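Local coordinates for protein aminotransferase, class I (Staphylococcus aureus, PDB 2O1B) that binds pyridoxal-5'-phosphate and, as a class I aminotransferase classed as an aspartate transaminase, probably transfers amino groups between amino acids and 2-oxo acids, at residues H85-F90 against A289-A294; A89-I94 against D107-V112; F226-K231 against V311-R316; G335-W340 against R379-L384. All coordinates share one frame; numbering follows the deposited sequence.

Interaction 1: H85-F90 against A289-A294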
# COMPACT_ATOMS: atom_id res chain seq x y z
N HIS A 85 -11.06 -6.63 3.05
CA HIS A 85 -10.66 -7.68 2.11
C HIS A 85 -11.38 -7.66 0.77
O HIS A 85 -11.20 -8.58 -0.02
CB HIS A 85 -10.80 -9.06 2.76
CG HIS A 85 -9.91 -9.23 3.95
ND1 HIS A 85 -10.35 -9.80 5.12
CD2 HIS A 85 -8.63 -8.86 4.16
CE1 HIS A 85 -9.36 -9.80 6.00
NE2 HIS A 85 -8.31 -9.23 5.44
N GLY A 86 -12.16 -6.62 0.50
CA GLY A 86 -12.70 -6.41 -0.84
C GLY A 86 -14.15 -6.79 -0.99
O GLY A 86 -14.71 -7.50 -0.16
N LYS A 87 -14.76 -6.30 -2.07
CA LYS A 87 -16.14 -6.62 -2.40
C LYS A 87 -16.30 -8.10 -2.74
O LYS A 87 -15.40 -8.71 -3.32
CB LYS A 87 -16.61 -5.79 -3.59
CG LYS A 87 -16.74 -4.30 -3.32
CD LYS A 87 -17.30 -3.59 -4.52
CE LYS A 87 -17.41 -2.13 -4.25
NZ LYS A 87 -18.11 -1.46 -5.35
N GLU A 88 -17.45 -8.66 -2.39
CA GLU A 88 -17.80 -10.02 -2.79
C GLU A 88 -17.73 -10.20 -4.31
O GLU A 88 -17.22 -11.22 -4.79
CB GLU A 88 -19.19 -10.38 -2.29
CG GLU A 88 -19.19 -11.09 -0.95
CD GLU A 88 -18.56 -12.47 -1.03
OE1 GLU A 88 -19.11 -13.35 -1.74
OE2 GLU A 88 -17.50 -12.67 -0.38
N ALA A 89 -18.24 -9.22 -5.04
CA ALA A 89 -18.20 -9.24 -6.50
C ALA A 89 -16.77 -9.29 -7.05
O ALA A 89 -16.54 -9.88 -8.11
CB ALA A 89 -18.96 -8.07 -7.07
N PHE A 90 -15.82 -8.68 -6.34
CA PHE A 90 -14.40 -8.71 -6.74
C PHE A 90 -13.83 -10.09 -6.47
O PHE A 90 -13.26 -10.72 -7.37
CB PHE A 90 -13.59 -7.58 -6.06
CG PHE A 90 -12.20 -7.30 -6.67
CD1 PHE A 90 -11.81 -7.84 -7.89
CD2 PHE A 90 -11.31 -6.47 -6.00
CE1 PHE A 90 -10.53 -7.58 -8.41
CE2 PHE A 90 -10.04 -6.19 -6.52
CZ PHE A 90 -9.65 -6.75 -7.72
N ALA A 289 -14.38 2.12 -6.17
CA ALA A 289 -14.46 2.40 -7.61
C ALA A 289 -13.34 1.70 -8.40
O ALA A 289 -13.56 1.24 -9.52
CB ALA A 289 -14.45 3.89 -7.87
N LEU A 290 -12.15 1.61 -7.81
CA LEU A 290 -11.06 0.81 -8.39
C LEU A 290 -11.44 -0.67 -8.42
O LEU A 290 -11.15 -1.38 -9.39
CB LEU A 290 -9.74 1.03 -7.64
CG LEU A 290 -8.52 0.22 -8.11
CD1 LEU A 290 -8.21 0.42 -9.61
CD2 LEU A 290 -7.28 0.51 -7.24
N GLN A 291 -12.09 -1.14 -7.36
CA GLN A 291 -12.57 -2.53 -7.35
C GLN A 291 -13.56 -2.81 -8.48
O GLN A 291 -13.46 -3.84 -9.16
CB GLN A 291 -13.20 -2.88 -6.00
CG GLN A 291 -12.22 -2.96 -4.81
CD GLN A 291 -12.89 -3.57 -3.60
OE1 GLN A 291 -13.36 -4.71 -3.66
NE2 GLN A 291 -12.95 -2.81 -2.51
N ASP A 292 -14.50 -1.89 -8.71
CA ASP A 292 -15.50 -2.05 -9.77
C ASP A 292 -14.88 -2.08 -11.18
O ASP A 292 -15.29 -2.88 -12.03
CB ASP A 292 -16.57 -0.93 -9.67
CG ASP A 292 -17.47 -1.10 -8.44
OD1 ASP A 292 -17.32 -2.12 -7.74
OD2 ASP A 292 -18.31 -0.21 -8.16
N ALA A 293 -13.91 -1.19 -11.44
CA ALA A 293 -13.18 -1.19 -12.70
C ALA A 293 -12.43 -2.51 -12.90
O ALA A 293 -12.42 -3.05 -14.00
CB ALA A 293 -12.22 -0.02 -12.74
N ALA A 294 -11.81 -3.01 -11.83
CA ALA A 294 -11.13 -4.31 -11.85
C ALA A 294 -12.08 -5.48 -12.13
O ALA A 294 -11.74 -6.41 -12.90
CB ALA A 294 -10.38 -4.51 -10.55
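Q291 turns its CG away from its own carbonyl carbon (chi1 -69°) and stays extended through chi2, which carries its amide across to the backbone of K87. The K87 chain is fully extended beyond CG, and this stretch brings NZ to D292. The side chains of K87 and Q291 pass each other at a slant.

The amide oxygen of Q291 takes one hydrogen bond from the loop. Q291 OE1 accepts the backbone N-H of K87 at 2.6 Å. The bond is almost straight, 178° at the hydrogen, and lands on a lone pair in the carbonyl plane. K87 is the N-cap residue of helix 88-102, so this bond holds the chain just before the helix starts. G86 packs against the same oxygen, with G86 CA 3.4 Å from Q291 OE1. The amide nitrogen is held as well, since Q291 NE2 bonds to M286 O. Both ends of the amide are thus used, which fixes its flip.

The second link is a salt bridge. K87 NZ lies 2.6 Å from D292 OD1, on the syn side and 25° out of the carboxylate plane.

F90 supplies the apolar part. Its CD2 is 3.8 Å from Q291 CG, and the side chains of F90 and Q291 cross at about a right angle. Further out, F90 CZ meets A294 CB at 3.7 Å.

The contact joins the start of helix 88-102 to helix 288-300. F90 also touches V262, I295 and L298, while D292 touches A72 of helix 63-72.

Interaction 2: A89-I94 against D107-V112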
# COMPACT_ATOMS: atom_id res chain seq x y z
N ALA A 89 -18.24 -9.22 -5.04
CA ALA A 89 -18.20 -9.24 -6.50
C ALA A 89 -16.77 -9.29 -7.05
O ALA A 89 -16.54 -9.88 -8.11
CB ALA A 89 -18.96 -8.07 -7.07
N PHE A 90 -15.82 -8.68 -6.34
CA PHE A 90 -14.40 -8.71 -6.74
C PHE A 90 -13.83 -10.09 -6.47
O PHE A 90 -13.26 -10.72 -7.37
CB PHE A 90 -13.59 -7.58 -6.06
CG PHE A 90 -12.20 -7.30 -6.67
CD1 PHE A 90 -11.81 -7.84 -7.89
CD2 PHE A 90 -11.31 -6.47 -6.00
CE1 PHE A 90 -10.53 -7.58 -8.41
CE2 PHE A 90 -10.04 -6.19 -6.52
CZ PHE A 90 -9.65 -6.75 -7.72
N LYS A 91 -14.01 -10.59 -5.24
CA LYS A 91 -13.56 -11.95 -4.91
C LYS A 91 -14.11 -12.98 -5.90
O LYS A 91 -13.43 -13.92 -6.29
CB LYS A 91 -13.99 -12.33 -3.49
CG LYS A 91 -13.44 -11.43 -2.39
CD LYS A 91 -13.99 -11.89 -1.05
CE LYS A 91 -13.57 -10.96 0.08
NZ LYS A 91 -14.41 -11.21 1.29
N GLN A 92 -15.37 -12.77 -6.30
CA GLN A 92 -16.05 -13.64 -7.24
C GLN A 92 -15.53 -13.51 -8.67
O GLN A 92 -15.46 -14.50 -9.39
CB GLN A 92 -17.56 -13.38 -7.20
CG GLN A 92 -18.38 -14.35 -8.04
CD GLN A 92 -18.42 -15.75 -7.45
OE1 GLN A 92 -18.80 -15.94 -6.30
NE2 GLN A 92 -18.05 -16.74 -8.25
N ALA A 93 -15.18 -12.29 -9.09
CA ALA A 93 -14.62 -12.08 -10.44
C ALA A 93 -13.26 -12.76 -10.55
O ALA A 93 -12.89 -13.24 -11.62
CB ALA A 93 -14.52 -10.60 -10.77
N ILE A 94 -12.54 -12.80 -9.43
CA ILE A 94 -11.25 -13.47 -9.35
C ILE A 94 -11.37 -14.99 -9.50
O ILE A 94 -10.66 -15.59 -10.31
CB ILE A 94 -10.52 -13.13 -8.02
CG1 ILE A 94 -10.03 -11.68 -8.03
CG2 ILE A 94 -9.34 -14.07 -7.79
CD1 ILE A 94 -9.66 -11.12 -6.65
N ASP A 107 -11.63 -20.88 -3.35
CA ASP A 107 -12.60 -20.39 -2.37
C ASP A 107 -12.42 -18.88 -2.14
O ASP A 107 -11.31 -18.42 -1.87
CB ASP A 107 -12.47 -21.16 -1.05
CG ASP A 107 -13.49 -20.71 -0.00
OD1 ASP A 107 -13.38 -19.57 0.51
OD2 ASP A 107 -14.40 -21.51 0.31
N LYS A 108 -13.51 -18.13 -2.23
CA LYS A 108 -13.47 -16.67 -2.14
C LYS A 108 -12.92 -16.13 -0.82
O LYS A 108 -12.26 -15.09 -0.80
CB LYS A 108 -14.85 -16.07 -2.37
CG LYS A 108 -15.43 -16.29 -3.74
CD LYS A 108 -16.68 -15.43 -3.94
CE LYS A 108 -17.88 -15.96 -3.17
NZ LYS A 108 -17.80 -15.57 -1.73
N GLU A 109 -13.19 -16.81 0.28
CA GLU A 109 -12.68 -16.37 1.57
C GLU A 109 -11.29 -16.91 1.82
O GLU A 109 -10.38 -16.16 2.21
CB GLU A 109 -13.63 -16.80 2.69
CG GLU A 109 -14.52 -15.71 3.27
CD GLU A 109 -15.03 -14.72 2.23
OE1 GLU A 109 -14.62 -13.54 2.30
OE2 GLU A 109 -15.85 -15.10 1.35
N ASP A 110 -11.09 -18.19 1.57
CA ASP A 110 -9.90 -18.88 2.03
C ASP A 110 -8.69 -18.70 1.11
O ASP A 110 -7.54 -18.79 1.56
CB ASP A 110 -10.17 -20.38 2.19
CG ASP A 110 -11.13 -20.69 3.34
OD1 ASP A 110 -11.39 -19.81 4.20
OD2 ASP A 110 -11.63 -21.84 3.38
N GLU A 111 -8.97 -18.49 -0.17
CA GLU A 111 -7.93 -18.65 -1.20
C GLU A 111 -7.78 -17.46 -2.15
O GLU A 111 -7.22 -17.59 -3.23
CB GLU A 111 -8.17 -19.96 -1.97
CG GLU A 111 -8.13 -21.19 -1.06
CD GLU A 111 -8.49 -22.50 -1.73
OE1 GLU A 111 -9.35 -22.51 -2.63
OE2 GLU A 111 -7.93 -23.54 -1.31
N VAL A 112 -8.27 -16.29 -1.71
CA VAL A 112 -8.19 -15.07 -2.50
C VAL A 112 -7.83 -13.87 -1.62
O VAL A 112 -8.48 -13.64 -0.61
CB VAL A 112 -9.54 -14.80 -3.23
CG1 VAL A 112 -9.47 -13.48 -3.96
CG2 VAL A 112 -9.87 -15.91 -4.21
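K91 and E109 carry the ionic part of this contact. K91 NZ sits 2.5 Å from E109 OE1 in a salt bridge and meets that oxygen nearly head-on to its C-O bond. The lysine chain is extended beyond CG, and this reach takes its amine past the K108 backbone to the glutamate. K108 NZ is a long 3.7 Å from E109 OE2, and its stronger partner is E88, through OE1.

Van der Waals contacts come next. K91 CD lies 3.6 Å from K108 O. CD and CE of K108 lie beside Q92 OE1, with K108 CD 3.2 Å from Q92 OE1. The bends at chi3 and chi4 then turn K108 NZ off toward E88. The amide nitrogen of Q92 bonds to D96. Two touches are apolar. K91 CB and K108 CB are 4.0 Å apart. Further along the helix, I94 CD1 meets V112 CG1 at 3.6 Å, and I114 and V266 continue this apolar layer.

Side-chain to backbone bonds shape the loop. D107 OD1 accepts from E109 N, an Asx turn, and from D110 N, an Asx motif. The two donors come from opposite faces of its carboxylate plane. E111 OE1 takes D107 N in return, at 2.9 Å.

K91 NZ and K108 NZ are 6.3 Å apart, and E109 stands between them. The carboxylates of E109 and E88 lie close together, and the two lysines would be expected to offset their repulsion.

Interaction 3: F226-K231 against V311-R316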
# COMPACT_ATOMS: atom_id res chain seq x y z
N PHE A 226 0.73 -13.10 -21.66
CA PHE A 226 1.66 -13.01 -22.78
C PHE A 226 2.39 -14.36 -22.93
O PHE A 226 3.43 -14.60 -22.33
CB PHE A 226 2.63 -11.83 -22.55
CG PHE A 226 1.92 -10.49 -22.31
CD1 PHE A 226 1.71 -9.60 -23.36
CD2 PHE A 226 1.45 -10.14 -21.03
CE1 PHE A 226 1.05 -8.38 -23.14
CE2 PHE A 226 0.79 -8.94 -20.81
CZ PHE A 226 0.58 -8.05 -21.88
N GLY A 227 1.80 -15.26 -23.74
CA GLY A 227 2.36 -16.59 -23.98
C GLY A 227 2.32 -16.77 -25.47
O GLY A 227 1.24 -16.77 -26.06
N PHE A 228 3.49 -16.86 -26.09
CA PHE A 228 3.58 -16.67 -27.54
C PHE A 228 3.29 -17.91 -28.36
O PHE A 228 2.53 -17.85 -29.31
CB PHE A 228 4.91 -16.01 -27.93
CG PHE A 228 5.11 -14.64 -27.33
CD1 PHE A 228 6.35 -14.24 -26.89
CD2 PHE A 228 4.02 -13.77 -27.19
CE1 PHE A 228 6.52 -12.96 -26.32
CE2 PHE A 228 4.18 -12.50 -26.61
CZ PHE A 228 5.42 -12.10 -26.19
N ASP A 229 3.88 -19.03 -27.97
CA ASP A 229 3.68 -20.28 -28.71
C ASP A 229 2.78 -21.28 -27.96
O ASP A 229 2.55 -22.39 -28.44
CB ASP A 229 5.02 -20.93 -29.05
CG ASP A 229 4.91 -21.93 -30.20
OD1 ASP A 229 5.59 -22.98 -30.12
OD2 ASP A 229 4.16 -21.67 -31.18
N ALA A 230 2.30 -20.87 -26.79
CA ALA A 230 1.51 -21.72 -25.91
C ALA A 230 1.02 -20.85 -24.75
O ALA A 230 1.75 -19.97 -24.28
CB ALA A 230 2.36 -22.87 -25.38
N LYS A 231 -0.23 -21.07 -24.33
CA LYS A 231 -0.81 -20.36 -23.19
C LYS A 231 0.00 -20.71 -21.96
O LYS A 231 0.26 -21.88 -21.71
CB LYS A 231 -2.27 -20.77 -22.99
CG LYS A 231 -2.93 -20.16 -21.75
CD LYS A 231 -4.46 -20.10 -21.88
CE LYS A 231 -5.10 -19.34 -20.72
NZ LYS A 231 -4.62 -17.91 -20.62
N VAL A 311 -0.23 -9.29 -30.20
CA VAL A 311 0.46 -8.05 -30.60
C VAL A 311 1.94 -8.11 -30.24
O VAL A 311 2.80 -7.74 -31.03
CB VAL A 311 -0.20 -6.79 -30.00
CG1 VAL A 311 0.77 -5.61 -29.96
CG2 VAL A 311 -1.49 -6.41 -30.79
N PHE A 312 2.24 -8.61 -29.04
CA PHE A 312 3.64 -8.74 -28.63
C PHE A 312 4.37 -9.89 -29.30
O PHE A 312 5.58 -9.81 -29.55
CB PHE A 312 3.75 -8.75 -27.10
CG PHE A 312 3.68 -7.38 -26.51
CD1 PHE A 312 4.85 -6.67 -26.25
CD2 PHE A 312 2.46 -6.76 -26.28
CE1 PHE A 312 4.79 -5.37 -25.73
CE2 PHE A 312 2.39 -5.47 -25.77
CZ PHE A 312 3.57 -4.78 -25.49
N LYS A 313 3.62 -10.94 -29.63
CA LYS A 313 4.15 -12.06 -30.38
C LYS A 313 4.76 -11.61 -31.70
O LYS A 313 5.92 -11.93 -31.99
CB LYS A 313 3.04 -13.08 -30.63
CG LYS A 313 3.48 -14.34 -31.35
CD LYS A 313 2.27 -15.19 -31.61
CE LYS A 313 2.65 -16.55 -32.14
NZ LYS A 313 1.48 -17.48 -32.05
N THR A 314 4.01 -10.86 -32.50
CA THR A 314 4.52 -10.39 -33.79
C THR A 314 5.60 -9.31 -33.62
O THR A 314 6.61 -9.34 -34.32
CB THR A 314 3.40 -9.93 -34.76
OG1 THR A 314 3.09 -8.55 -34.55
CG2 THR A 314 2.15 -10.76 -34.60
N ARG A 315 5.39 -8.38 -32.69
CA ARG A 315 6.43 -7.41 -32.35
C ARG A 315 7.76 -8.13 -32.08
O ARG A 315 8.81 -7.70 -32.56
CB ARG A 315 6.02 -6.57 -31.13
CG ARG A 315 5.09 -5.42 -31.45
CD ARG A 315 4.76 -4.66 -30.18
NE ARG A 315 3.85 -3.55 -30.45
CZ ARG A 315 3.42 -2.69 -29.54
NH1 ARG A 315 3.81 -2.78 -28.27
NH2 ARG A 315 2.59 -1.72 -29.90
N ARG A 316 7.69 -9.23 -31.34
CA ARG A 316 8.84 -10.08 -31.05
C ARG A 316 9.40 -10.71 -32.33
O ARG A 316 10.62 -10.73 -32.54
CB ARG A 316 8.45 -11.18 -30.06
CG ARG A 316 9.58 -12.15 -29.71
CD ARG A 316 9.05 -13.52 -29.34
NE ARG A 316 8.21 -14.12 -30.39
CZ ARG A 316 7.80 -15.39 -30.40
NH1 ARG A 316 8.14 -16.23 -29.43
NH2 ARG A 316 7.02 -15.82 -31.39
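F228 has the most surface buried here, and it lies against the helix turn formed by F312, K313 and R316. One face of its ring covers the backbone of K313. K313 CA stands 4.0 Å from the ring centroid, 27° off the normal, a CH-pi contact. F228 CE2 is also 3.8 Å from F312 CB. Toward the base of the ring, R316 brings its guanidinium over F228 CB, which lies over one face of that group. R316 NH1 is 3.6 Å from F228 CB. The chain of R316 is bent at chi3, which folds the group back toward F228. Its main polar partner is A333, since R316 NH1 bonds to A333 O.

K313 runs past F228 in the opposite direction. CG is anti to the backbone N (chi1 -177°) and the rest is extended, which places NZ beside the loop carbonyl. The bond from K313 NZ to F228 O is weak, at 3.0 Å.

F312 meets a second ring. The edge of F226 points at the face of F312 in an offset edge-to-face pair. Their planes are 89° apart and their centroids 5.6 Å. F226 CE1 approaches F312 CD2 to 3.8 Å. F312 also touches P57 and I337.

The loop follows strand 216-220. F226, at the start of the segment, touches K253 of the pyridoxal-5'-phosphate pocket. The contact probably ties the large, cofactor-binding domain to the long helix 302-325, as in fold-type I aminotransferases.

Interaction 4: G335-W340 against R379-L384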
# COMPACT_ATOMS: atom_id res chain seq x y z
N GLY A 335 7.60 -15.61 -23.82
CA GLY A 335 6.50 -14.83 -23.27
C GLY A 335 6.99 -13.51 -22.69
O GLY A 335 8.18 -13.19 -22.75
N GLY A 336 6.06 -12.73 -22.14
CA GLY A 336 6.40 -11.42 -21.60
C GLY A 336 6.50 -10.39 -22.71
O GLY A 336 5.98 -10.60 -23.80
N ILE A 337 7.17 -9.28 -22.43
CA ILE A 337 7.20 -8.16 -23.36
C ILE A 337 8.64 -7.72 -23.74
O ILE A 337 8.82 -6.65 -24.29
CB ILE A 337 6.37 -6.95 -22.82
CG1 ILE A 337 6.97 -6.42 -21.51
CG2 ILE A 337 4.87 -7.34 -22.63
CD1 ILE A 337 6.38 -5.11 -21.06
N TYR A 338 9.63 -8.56 -23.44
CA TYR A 338 11.04 -8.20 -23.64
C TYR A 338 11.83 -9.15 -24.54
O TYR A 338 11.40 -10.30 -24.78
CB TYR A 338 11.78 -8.09 -22.30
CG TYR A 338 11.00 -7.46 -21.17
CD1 TYR A 338 10.99 -6.08 -20.98
CD2 TYR A 338 10.30 -8.26 -20.26
CE1 TYR A 338 10.28 -5.49 -19.93
CE2 TYR A 338 9.59 -7.68 -19.21
CZ TYR A 338 9.59 -6.30 -19.05
OH TYR A 338 8.89 -5.73 -18.00
N VAL A 339 12.97 -8.69 -25.04
CA VAL A 339 14.01 -9.60 -25.55
C VAL A 339 15.29 -9.47 -24.70
O VAL A 339 15.68 -8.37 -24.33
CB VAL A 339 14.26 -9.43 -27.08
CG1 VAL A 339 15.30 -10.44 -27.60
CG2 VAL A 339 12.96 -9.61 -27.86
N TRP A 340 15.88 -10.61 -24.37
CA TRP A 340 17.07 -10.72 -23.50
C TRP A 340 18.24 -10.86 -24.47
O TRP A 340 18.39 -11.89 -25.13
CB TRP A 340 16.88 -11.97 -22.62
CG TRP A 340 17.87 -12.30 -21.51
CD1 TRP A 340 18.48 -13.50 -21.31
CD2 TRP A 340 18.27 -11.46 -20.42
NE1 TRP A 340 19.26 -13.47 -20.18
CE2 TRP A 340 19.14 -12.23 -19.60
CE3 TRP A 340 17.98 -10.15 -20.03
CZ2 TRP A 340 19.75 -11.71 -18.46
CZ3 TRP A 340 18.58 -9.63 -18.88
CH2 TRP A 340 19.46 -10.41 -18.11
N ARG A 379 18.10 -6.13 -21.16
CA ARG A 379 16.69 -6.36 -21.40
C ARG A 379 16.11 -5.26 -22.28
O ARG A 379 16.33 -4.06 -22.03
CB ARG A 379 15.94 -6.41 -20.06
CG ARG A 379 14.54 -7.02 -20.12
CD ARG A 379 13.78 -6.71 -18.83
NE ARG A 379 13.45 -5.29 -18.72
CZ ARG A 379 12.81 -4.71 -17.71
NH1 ARG A 379 12.38 -5.44 -16.67
NH2 ARG A 379 12.57 -3.41 -17.73
N ILE A 380 15.38 -5.66 -23.30
CA ILE A 380 14.89 -4.75 -24.32
C ILE A 380 13.37 -4.86 -24.37
O ILE A 380 12.83 -5.93 -24.66
CB ILE A 380 15.51 -5.07 -25.69
CG1 ILE A 380 17.00 -4.65 -25.69
CG2 ILE A 380 14.73 -4.41 -26.82
CD1 ILE A 380 17.76 -5.05 -26.94
N SER A 381 12.70 -3.76 -24.06
CA SER A 381 11.23 -3.74 -24.04
C SER A 381 10.64 -3.51 -25.42
O SER A 381 11.01 -2.56 -26.11
CB SER A 381 10.73 -2.66 -23.10
OG SER A 381 9.31 -2.57 -23.14
N LEU A 382 9.71 -4.38 -25.80
CA LEU A 382 9.02 -4.26 -27.07
C LEU A 382 7.74 -3.43 -26.91
O LEU A 382 6.91 -3.37 -27.81
CB LEU A 382 8.71 -5.64 -27.64
CG LEU A 382 9.90 -6.57 -27.94
CD1 LEU A 382 9.46 -8.03 -27.89
CD2 LEU A 382 10.55 -6.24 -29.27
N ALA A 383 7.60 -2.78 -25.76
CA ALA A 383 6.39 -2.05 -25.41
C ALA A 383 6.46 -0.59 -25.87
O ALA A 383 6.38 0.34 -25.06
CB ALA A 383 6.16 -2.13 -23.93
N LEU A 384 6.61 -0.41 -27.18
CA LEU A 384 6.69 0.91 -27.77
C LEU A 384 6.08 0.83 -29.15
O LEU A 384 5.91 -0.27 -29.69
CB LEU A 384 8.14 1.38 -27.90
CG LEU A 384 9.03 1.55 -26.66
CD1 LEU A 384 10.49 1.28 -27.02
CD2 LEU A 384 8.85 2.93 -26.01
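An antiparallel strand pair in the smaller sheet of the fold brings Y338 and R379 together beside the cofactor. R379 lays its guanidinium flat on the Y338 ring, with centres 4.1 Å apart and planes 15° apart. R379 NE is 3.4 Å from Y338 CE1. The aliphatic part adds a CH-pi contact, with R379 CD 3.7 Å from the ring centroid. A bend at chi3 (69°) turns the guanidinium along the ring. I337 CG1 covers the opposite face, so the ring is held between the two. Polar partners fix both ends. Y338 OH bonds to Y223 OH, and R379 NH1 bonds to N192 OD1. Y223 and N192 both belong to the cofactor pocket.

The strands 338-342 and 377-381 are the central pair of a four-stranded antiparallel sheet, as in the small domain of class I aminotransferases. V339 and I380 form the hydrogen-bonded pair. V339 N reaches I380 O at 2.8 Å, and I380 N returns a bond to V339 O at 2.9 Å. Y338 faces S381 in a non-hydrogen-bonded pair, and W340 faces R379 in another.

Past the strand end, L382 N bonds to I337 O at 2.9 Å, close to the line of the carbonyl. S381 OG then accepts from A383 N, an ST turn, and also bonds to V54 O. On the face with V339 and I380, V339 CG2 touches L382 CD1 at 3.8 Å. F319 of helix 302-325 packs on I380 and L382 there.

How the interactions relate
Interactions 1 and 2 share A89 and F90 on helix 88-102, and their centres are 10 Å apart. A salt bridge joins them, from E88 OE1 to K108 NZ at 2.6 Å. Interactions 3 and 4 form a second pair, 11 Å between centres. There F226 O and G336 N probably hydrogen-bond, at 3.2 Å, and F228 lies against G336. The contacts of one pair lie 29 to 32 Å from those of the other, between centres. The cofactor is nearest to interaction 4, where the side chain of Y338 is about 4 Å from pyridoxal-5'-phosphate. The side chain of F226 in interaction 3 is about 9 Å from it, that of F90 about 11 Å and that of I94 about 13 Å.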